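Local coordinates for protein CbsA (Xanthomonas oryzae pv. oryzae, PDB 5XYH) that hydrolyses beta-1,4 linkages of cellulose as an exo-acting cellobiosidase of glycoside hydrolase family 6, a cell-wall-degrading enzyme of the rice bacterial blight pathogen, at residues A[46-51]-A[142-147]; A[260-265]-A[322-327]. All coordinates share one frame; numbering follows the deposited sequence.

Contact 1 of 2, residues A[46-51]-A[142-147]; sequences PTYVWL and VNIIEP
Trp50, whose six-membered ring rests near Pro147, gives its indole NE1 to Gly360 O in a hydrogen bond, and this anchors one side of the indole while the far side does the packing. Trp50 CH2 stands 4.1 Å from Pro147 CG, and CZ3 is just as near, so the proline ring lies obliquely against that end of the indole. The larger part of the contact belongs to Tyr48, which reaches across with the CD2-CE2 side of its ring and with its hydroxyl. Tyr48 CD2 lies 3.5 Å from Ile144 CD1, the tip of that side chain. The Ile144 branch through CG1 is extended (chi2 174°), and this carries its end obliquely to the tyrosine ring; Ile144 CG1 itself lies 3.8 Å from Tyr48 CE2. Further along the ring, Tyr48 CE2 comes 3.5 Å from Val142 O, and Tyr48 OH ends 3.3 Å from Val142 CG1. That hydroxyl is buried against the methyl and has no hydrogen-bond partner in the model. No hydrogen bond crosses between the segments; the contact is van der Waals, mostly between apolar groups. Side chains of next-but-one parallel strands meet here over the middle strand, 86-92, as inside the distorted beta/alpha barrel of family 6 enzymes. That strand bonds to both neighbours through its backbone. Pro147 and Trp50 both lean on Val91, and Tyr93 meets the Trp50 ring edge-to-face. Phe8 packs on Tyr48 and Val142, whereas Ile145, on the other face of the sheet, rests on helix 170-183.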
# COMPACT_ATOMS: atom_id res chain seq x y z
N PRO A 46 10.57 -10.67 1.37
CA PRO A 46 10.38 -9.58 2.34
C PRO A 46 8.97 -9.02 2.27
O PRO A 46 8.42 -8.86 1.18
CB PRO A 46 11.41 -8.53 1.90
CG PRO A 46 12.42 -9.26 1.10
CD PRO A 46 11.71 -10.43 0.46
N THR A 47 8.41 -8.69 3.44
CA THR A 47 7.11 -8.03 3.55
C THR A 47 7.23 -6.87 4.53
O THR A 47 8.03 -6.91 5.46
CB THR A 47 6.00 -9.00 4.03
OG1 THR A 47 6.42 -9.65 5.24
CG2 THR A 47 5.68 -10.05 2.97
N TYR A 48 6.44 -5.82 4.30
CA TYR A 48 6.54 -4.62 5.12
C TYR A 48 5.83 -4.82 6.46
O TYR A 48 4.84 -5.54 6.56
CB TYR A 48 5.99 -3.41 4.35
CG TYR A 48 7.07 -2.74 3.54
CD1 TYR A 48 7.80 -3.48 2.62
CD2 TYR A 48 7.39 -1.39 3.71
CE1 TYR A 48 8.82 -2.91 1.88
CE2 TYR A 48 8.41 -0.80 2.97
CZ TYR A 48 9.12 -1.58 2.06
OH TYR A 48 10.15 -1.06 1.31
N VAL A 49 6.37 -4.18 7.50
CA VAL A 49 5.83 -4.26 8.86
C VAL A 49 4.97 -3.03 9.12
O VAL A 49 5.47 -1.91 9.14
CB VAL A 49 6.96 -4.34 9.90
CG1 VAL A 49 6.38 -4.21 11.30
CG2 VAL A 49 7.76 -5.62 9.73
N TRP A 50 3.67 -3.24 9.37
CA TRP A 50 2.74 -2.13 9.59
C TRP A 50 2.80 -1.72 11.05
O TRP A 50 2.47 -2.51 11.94
CB TRP A 50 1.31 -2.52 9.20
CG TRP A 50 1.16 -2.61 7.73
CD1 TRP A 50 1.76 -3.52 6.91
CD2 TRP A 50 0.38 -1.75 6.89
NE1 TRP A 50 1.40 -3.28 5.61
CE2 TRP A 50 0.56 -2.20 5.57
CE3 TRP A 50 -0.44 -0.65 7.12
CZ2 TRP A 50 -0.05 -1.58 4.48
CZ3 TRP A 50 -1.06 -0.04 6.04
CH2 TRP A 50 -0.86 -0.51 4.74
N LEU A 51 3.23 -0.48 11.30
CA LEU A 51 3.13 0.11 12.64
C LEU A 51 1.80 0.87 12.72
O LEU A 51 1.74 2.09 12.65
CB LEU A 51 4.31 1.02 12.91
CG LEU A 51 5.68 0.34 12.85
CD1 LEU A 51 6.80 1.37 12.99
CD2 LEU A 51 5.80 -0.75 13.90
N VAL A 142 13.24 1.63 5.27
CA VAL A 142 12.45 2.17 4.15
C VAL A 142 11.02 2.32 4.64
O VAL A 142 10.34 1.32 4.89
CB VAL A 142 12.51 1.28 2.90
CG1 VAL A 142 11.63 1.88 1.80
CG2 VAL A 142 13.95 1.11 2.41
N ASN A 143 10.57 3.56 4.73
CA ASN A 143 9.26 3.89 5.29
C ASN A 143 8.23 4.14 4.19
O ASN A 143 8.47 4.93 3.26
CB ASN A 143 9.36 5.13 6.17
CG ASN A 143 10.10 4.88 7.46
OD1 ASN A 143 9.99 3.80 8.05
ND2 ASN A 143 10.88 5.86 7.90
N ILE A 144 7.07 3.49 4.31
CA ILE A 144 5.87 3.90 3.60
C ILE A 144 5.16 4.91 4.49
O ILE A 144 4.69 4.57 5.58
CB ILE A 144 4.96 2.71 3.28
CG1 ILE A 144 5.70 1.75 2.32
CG2 ILE A 144 3.63 3.20 2.68
CD1 ILE A 144 4.97 0.45 2.03
N ILE A 145 5.08 6.16 4.03
CA ILE A 145 4.62 7.27 4.86
C ILE A 145 3.10 7.42 4.74
O ILE A 145 2.59 7.87 3.72
CB ILE A 145 5.33 8.57 4.49
CG1 ILE A 145 6.84 8.45 4.72
CG2 ILE A 145 4.73 9.73 5.30
CD1 ILE A 145 7.25 8.26 6.19
N GLU A 146 2.39 7.05 5.82
CA GLU A 146 0.96 7.23 6.09
C GLU A 146 0.08 6.96 4.87
O GLU A 146 -0.45 7.90 4.26
CB GLU A 146 0.70 8.63 6.65
CG GLU A 146 1.30 8.86 8.05
CD GLU A 146 0.64 8.04 9.15
OE1 GLU A 146 -0.49 7.52 8.93
OE2 GLU A 146 1.25 7.92 10.25
N PRO A 147 -0.12 5.70 4.52
CA PRO A 147 -1.09 5.36 3.48
C PRO A 147 -2.48 5.89 3.82
O PRO A 147 -2.83 6.08 4.99
CB PRO A 147 -1.08 3.83 3.45
CG PRO A 147 0.12 3.41 4.17
CD PRO A 147 0.53 4.50 5.10

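Contact 2 of 2, residues A[260-265]-A[322-327]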
# COMPACT_ATOMS: atom_id res chain seq x y z
N SER A 260 -15.42 3.26 -20.82
CA SER A 260 -16.18 2.09 -20.39
C SER A 260 -16.65 2.28 -18.95
O SER A 260 -16.12 3.09 -18.19
CB SER A 260 -15.32 0.83 -20.47
OG SER A 260 -14.14 1.02 -19.70
N THR A 261 -17.66 1.47 -18.57
CA THR A 261 -18.17 1.50 -17.21
C THR A 261 -17.05 1.29 -16.19
O THR A 261 -16.97 2.01 -15.20
CB THR A 261 -19.25 0.43 -17.02
OG1 THR A 261 -20.40 0.75 -17.81
CG2 THR A 261 -19.66 0.36 -15.57
N PHE A 262 -16.16 0.33 -16.45
CA PHE A 262 -15.14 -0.02 -15.47
C PHE A 262 -14.18 1.14 -15.20
O PHE A 262 -13.72 1.31 -14.06
CB PHE A 262 -14.35 -1.24 -15.94
CG PHE A 262 -13.37 -1.76 -14.92
CD1 PHE A 262 -13.82 -2.34 -13.73
CD2 PHE A 262 -12.00 -1.68 -15.15
CE1 PHE A 262 -12.91 -2.84 -12.78
CE2 PHE A 262 -11.08 -2.17 -14.22
CZ PHE A 262 -11.53 -2.75 -13.03
N TYR A 263 -13.85 1.93 -16.22
CA TYR A 263 -12.88 3.00 -16.00
C TYR A 263 -13.53 4.37 -15.80
O TYR A 263 -12.88 5.24 -15.20
CB TYR A 263 -11.86 3.06 -17.15
CG TYR A 263 -10.95 1.85 -17.18
CD1 TYR A 263 -10.09 1.56 -16.12
CD2 TYR A 263 -10.97 0.97 -18.25
CE1 TYR A 263 -9.28 0.44 -16.12
CE2 TYR A 263 -10.15 -0.16 -18.27
CZ TYR A 263 -9.31 -0.42 -17.21
OH TYR A 263 -8.50 -1.55 -17.23
N GLN A 264 -14.77 4.56 -16.23
CA GLN A 264 -15.54 5.78 -15.96
C GLN A 264 -14.77 7.04 -16.33
O GLN A 264 -14.69 7.99 -15.55
CB GLN A 264 -15.96 5.91 -14.50
CG GLN A 264 -16.46 4.75 -13.71
CD GLN A 264 -16.89 5.25 -12.34
OE1 GLN A 264 -16.16 5.09 -11.34
NE2 GLN A 264 -18.04 5.93 -12.29
N TRP A 265 -14.16 7.04 -17.51
CA TRP A 265 -13.45 8.18 -18.07
C TRP A 265 -12.08 8.41 -17.42
O TRP A 265 -11.50 9.49 -17.57
CB TRP A 265 -14.28 9.47 -17.97
CG TRP A 265 -15.56 9.45 -18.75
CD1 TRP A 265 -16.37 8.38 -19.00
CD2 TRP A 265 -16.20 10.58 -19.35
NE1 TRP A 265 -17.47 8.77 -19.74
CE2 TRP A 265 -17.38 10.12 -19.97
CE3 TRP A 265 -15.88 11.95 -19.42
CZ2 TRP A 265 -18.25 10.98 -20.65
CZ3 TRP A 265 -16.75 12.80 -20.10
CH2 TRP A 265 -17.92 12.31 -20.71
N SER A 322 -13.85 -7.92 -21.63
CA SER A 322 -13.20 -9.13 -22.12
C SER A 322 -11.71 -9.13 -21.80
O SER A 322 -11.14 -10.19 -21.53
CB SER A 322 -13.40 -9.27 -23.63
OG SER A 322 -12.57 -8.38 -24.35
N GLY A 323 -11.07 -7.96 -21.79
CA GLY A 323 -9.62 -7.93 -21.76
C GLY A 323 -8.95 -7.56 -20.45
O GLY A 323 -7.78 -7.90 -20.24
N ARG A 324 -9.64 -6.84 -19.57
CA ARG A 324 -9.01 -6.39 -18.34
C ARG A 324 -8.63 -7.58 -17.47
O ARG A 324 -9.41 -8.52 -17.29
CB ARG A 324 -9.93 -5.43 -17.58
CG ARG A 324 -11.31 -5.97 -17.18
CD ARG A 324 -12.08 -4.83 -16.50
NE ARG A 324 -13.53 -5.03 -16.35
CZ ARG A 324 -14.12 -5.44 -15.23
NH1 ARG A 324 -13.37 -5.73 -14.18
NH2 ARG A 324 -15.44 -5.58 -15.16
N VAL A 325 -7.41 -7.54 -16.92
CA VAL A 325 -7.03 -8.60 -16.00
C VAL A 325 -7.55 -8.29 -14.59
O VAL A 325 -7.85 -9.21 -13.83
CB VAL A 325 -5.51 -8.85 -16.02
CG1 VAL A 325 -5.08 -9.28 -17.42
CG2 VAL A 325 -4.72 -7.61 -15.57
N ASP A 326 -7.68 -7.01 -14.24
CA ASP A 326 -8.38 -6.63 -13.00
C ASP A 326 -9.87 -6.97 -13.14
O ASP A 326 -10.60 -6.29 -13.87
CB ASP A 326 -8.16 -5.14 -12.73
CG ASP A 326 -8.66 -4.71 -11.35
OD1 ASP A 326 -9.61 -5.34 -10.82
OD2 ASP A 326 -8.09 -3.74 -10.80
N ARG A 327 -10.33 -7.99 -12.42
CA ARG A 327 -11.69 -8.51 -12.58
C ARG A 327 -12.67 -7.96 -11.54
O ARG A 327 -13.78 -8.51 -11.39
CB ARG A 327 -11.67 -10.04 -12.51
CG ARG A 327 -10.72 -10.73 -13.49
CD ARG A 327 -10.95 -10.26 -14.92
NE ARG A 327 -12.34 -10.49 -15.32
CZ ARG A 327 -12.88 -10.08 -16.47
NH1 ARG A 327 -12.16 -9.39 -17.36
NH2 ARG A 327 -14.16 -10.34 -16.72
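Phe262 is the first residue of 260-265 to reach the other segment, carried there by a turn of helical backbone angles in which Gln264 N bonds back to Ser260 O. With CG anti to the backbone N (chi1 -174°), its ring slides beneath the side chain of Arg324, whose guanidinium lies flat on it: the planes differ by 10° and the centres are 3.8 Å apart. Arg324 NH1 sits over the rim, 3.2 Å from Phe262 CE1, while the aliphatic CD of Arg324 adds a CH-pi contact, 3.6 Å from the ring centroid. The guanidinium cannot easily turn, because Arg324 NH1 donates to Asp326 O (2.8 Å) in the guanidinium plane and also to Arg328 O, and Arg324 NE to Asn321 OD1. Phe262 CZ also comes 3.9 Å from Asp326 CG, whose carboxylate is in a salt bridge with Arg328. Next in sequence, Tyr263 turns its ring face to Phe262 CD2 and brings its OH within 4.1 Å of Arg324 CB. The whole is a stacked arginine-aromatic cation-pi pair, joining the loop before helix 271-284 to the chain that leaves the C-terminal end of helix 316-323.

Contact 1 closes before contact 2 opens along the chain, and the two never touch: their centres are 29 Å apart and their nearest atoms about 17 Å. Contact 1 lies about 8 Å from the centre of the chain, on the first part of the largely parallel sheet that forms the distorted beta/alpha barrel of family 6 glycoside hydrolases. Contact 2 lies about 21 Å from that centre, between a loop and the end of helix 316-323, away from the sheet. They share no strand or helix; strands 188-193, 229-232 and 292-296 continue the sheet past strand 140-145, and the loop 260-265 falls between the last two. One contact thus packs the barrel core, the other joins a loop to a helix end further out.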